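Local structure of SusD homolog (Bacteroides thetaiotaomicron, 3SGH) at residues 160-165 with 180-185. The protein is a SusD homolog, probably an outer-membrane lipoprotein that binds sugars at the cell surface for uptake. Residues are numbered along the deposited sequence; the frame is centred on the assembly and turned at random.
Sequences SAATFG and DCSKWL
Ala162 and Cys181 bring their backbones to 4.8 Å, CA to CA, where the C-terminal part of helix 140-162 lies beside the first turn of helix 181-198. The CB of Ala162 points at the second helix. It sits 4.1 Å from Cys181 CB. Cys181 SG lies anti to its own carbonyl carbon (chi1 -68°). This turns the sulfur to Ala161, whose CB is 4.1 Å from SG. Val100 of helix 100-120 touches both Ala161 and Cys181. Two waters bridge the polar groups. One donates to Ala162 O and to Asp180 OD1 and also reaches Ser182 OG in one of the two conformers of that side chain. The other accepts from Cys181 N at 2.7 Å and donates weakly to Gly165 O. Asp180 is the N-cap of helix 181-198. Its OD1 takes weak bonds from Ser182 N, at 2.9 Å, and Lys183 N. The first water therefore ties this cap to Ala162 O. Gly165 leaves the helical path with positive phi and closes a type I turn from Ala162. Such close pairing of two long helices joined by a connection that holds the short helix 168-171, here through small side chains, fits the alpha-alpha superhelix of the TPR-related SusD fold.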
loop_
_atom_site.group_PDB
_atom_site.type_symbol
_atom_site.label_atom_id
_atom_site.label_comp_id
_atom_site.label_asym_id
_atom_site.label_seq_id
_atom_site.Cartn_x
_atom_site.Cartn_y
_atom_site.Cartn_z
ATOM N N SER A 160 3.289 18.229 -20.896
ATOM C CA SER A 160 3.216 18.717 -22.244
ATOM C C SER A 160 2.181 17.962 -23.081
ATOM O O SER A 160 1.342 18.577 -23.791
ATOM C CB SER A 160 4.601 18.589 -22.889
ATOM O OG SER A 160 4.513 19.010 -24.223
ATOM N N ALA A 161 2.238 16.637 -23.017
ATOM C CA ALA A 161 1.321 15.787 -23.756
ATOM C C ALA A 161 -0.158 16.128 -23.435
ATOM O O ALA A 161 -1.007 16.147 -24.333
ATOM C CB ALA A 161 1.636 14.291 -23.454
ATOM N N ALA A 162 -0.455 16.410 -22.173
ATOM C CA ALA A 162 -1.827 16.648 -21.719
ATOM C C ALA A 162 -2.497 17.865 -22.431
ATOM O O ALA A 162 -3.739 17.898 -22.607
ATOM C CB ALA A 162 -1.855 16.844 -20.187
ATOM N N THR A 163 -1.678 18.847 -22.796
ATOM C CA THR A 163 -2.179 20.096 -23.443
ATOM C C THR A 163 -2.815 19.794 -24.808
ATOM O O THR A 163 -3.644 20.596 -25.305
ATOM C CB THR A 163 -1.074 21.194 -23.598
ATOM O OG1 THR A 163 -0.061 20.773 -24.531
ATOM C CG2 THR A 163 -0.432 21.526 -22.251
ATOM N N PHE A 164 -2.464 18.640 -25.414
ATOM C CA PHE A 164 -2.934 18.321 -26.774
ATOM C C PHE A 164 -4.231 17.543 -26.772
ATOM O O PHE A 164 -4.804 17.338 -27.847
ATOM C CB PHE A 164 -1.857 17.566 -27.568
ATOM C CG PHE A 164 -0.630 18.365 -27.791
ATOM C CD1 PHE A 164 -0.577 19.300 -28.818
ATOM C CD2 PHE A 164 0.463 18.218 -26.974
ATOM C CE1 PHE A 164 0.572 20.055 -29.024
ATOM C CE2 PHE A 164 1.598 18.966 -27.178
ATOM C CZ PHE A 164 1.648 19.892 -28.191
ATOM N N GLY A 165 -4.714 17.133 -25.591
ATOM C CA GLY A 165 -5.882 16.276 -25.482
ATOM C C GLY A 165 -5.443 14.819 -25.315
ATOM O O GLY A 165 -4.236 14.535 -25.280
ATOM N N ASP A 180 -5.788 9.541 -21.281
ATOM C CA ASP A 180 -5.877 10.888 -20.790
ATOM C C ASP A 180 -4.644 11.243 -19.939
ATOM O O ASP A 180 -4.560 10.880 -18.744
ATOM C CB ASP A 180 -7.166 11.075 -20.004
ATOM C CG ASP A 180 -7.400 12.524 -19.595
ATOM O OD1 ASP A 180 -6.443 13.365 -19.529
ATOM O OD2 ASP A 180 -8.572 12.845 -19.320
ATOM N N CYS A 181 -3.697 11.958 -20.540
ATOM C CA CYS A 181 -2.463 12.326 -19.828
ATOM C C CYS A 181 -2.659 13.335 -18.711
ATOM O O CYS A 181 -1.778 13.449 -17.842
ATOM C CB CYS A 181 -1.387 12.840 -20.796
ATOM S SG CYS A 181 -0.810 11.457 -21.878
ATOM N N SER A 182 -3.770 14.070 -18.700
ATOM C CA SER A 182 -4.053 14.930 -17.550
ATOM C C SER A 182 -4.357 14.095 -16.310
ATOM O O SER A 182 -4.005 14.488 -15.220
ATOM C CB SER A 182 -5.206 15.889 -17.835
ATOM O OG SER A 182 -4.803 16.810 -18.826
ATOM N N LYS A 183 -5.005 12.947 -16.486
ATOM C CA LYS A 183 -5.285 12.034 -15.347
ATOM C C LYS A 183 -3.983 11.380 -14.894
ATOM O O LYS A 183 -3.689 11.311 -13.689
ATOM C CB LYS A 183 -6.272 10.949 -15.706
ATOM C CG LYS A 183 -7.675 11.390 -15.990
ATOM C CD LYS A 183 -8.454 11.761 -14.742
ATOM C CE LYS A 183 -9.953 12.163 -15.046
ATOM N NZ LYS A 183 -10.824 11.026 -15.489
ATOM N N TRP A 184 -3.176 10.949 -15.856
ATOM C CA TRP A 184 -1.877 10.410 -15.482
ATOM C C TRP A 184 -0.980 11.442 -14.783
ATOM O O TRP A 184 -0.172 11.099 -13.910
ATOM C CB TRP A 184 -1.140 9.802 -16.654
ATOM C CG TRP A 184 -1.633 8.460 -17.053
ATOM C CD1 TRP A 184 -2.317 8.154 -18.178
ATOM C CD2 TRP A 184 -1.487 7.236 -16.320
ATOM N NE1 TRP A 184 -2.594 6.804 -18.219
ATOM C CE2 TRP A 184 -2.108 6.220 -17.079
ATOM C CE3 TRP A 184 -0.878 6.903 -15.103
ATOM C CZ2 TRP A 184 -2.140 4.898 -16.664
ATOM C CZ3 TRP A 184 -0.933 5.583 -14.682
ATOM C CH2 TRP A 184 -1.558 4.602 -15.469
ATOM N N LEU A 185 -1.118 12.708 -15.144
ATOM C CA LEU A 185 -0.263 13.742 -14.529
ATOM C C LEU A 185 -0.620 13.903 -13.062
ATOM O O LEU A 185 0.261 14.028 -12.228
ATOM C CB LEU A 185 -0.410 15.069 -15.288
ATOM C CG LEU A 185 0.549 16.197 -14.866
ATOM C CD1 LEU A 185 1.985 15.861 -15.177
ATOM C CD2 LEU A 185 0.118 17.545 -15.569
HETATM O O HOH W 1 -5.455 15.568 -21.573
HETATM O O HOH W 2 -3.900 13.640 -22.688
#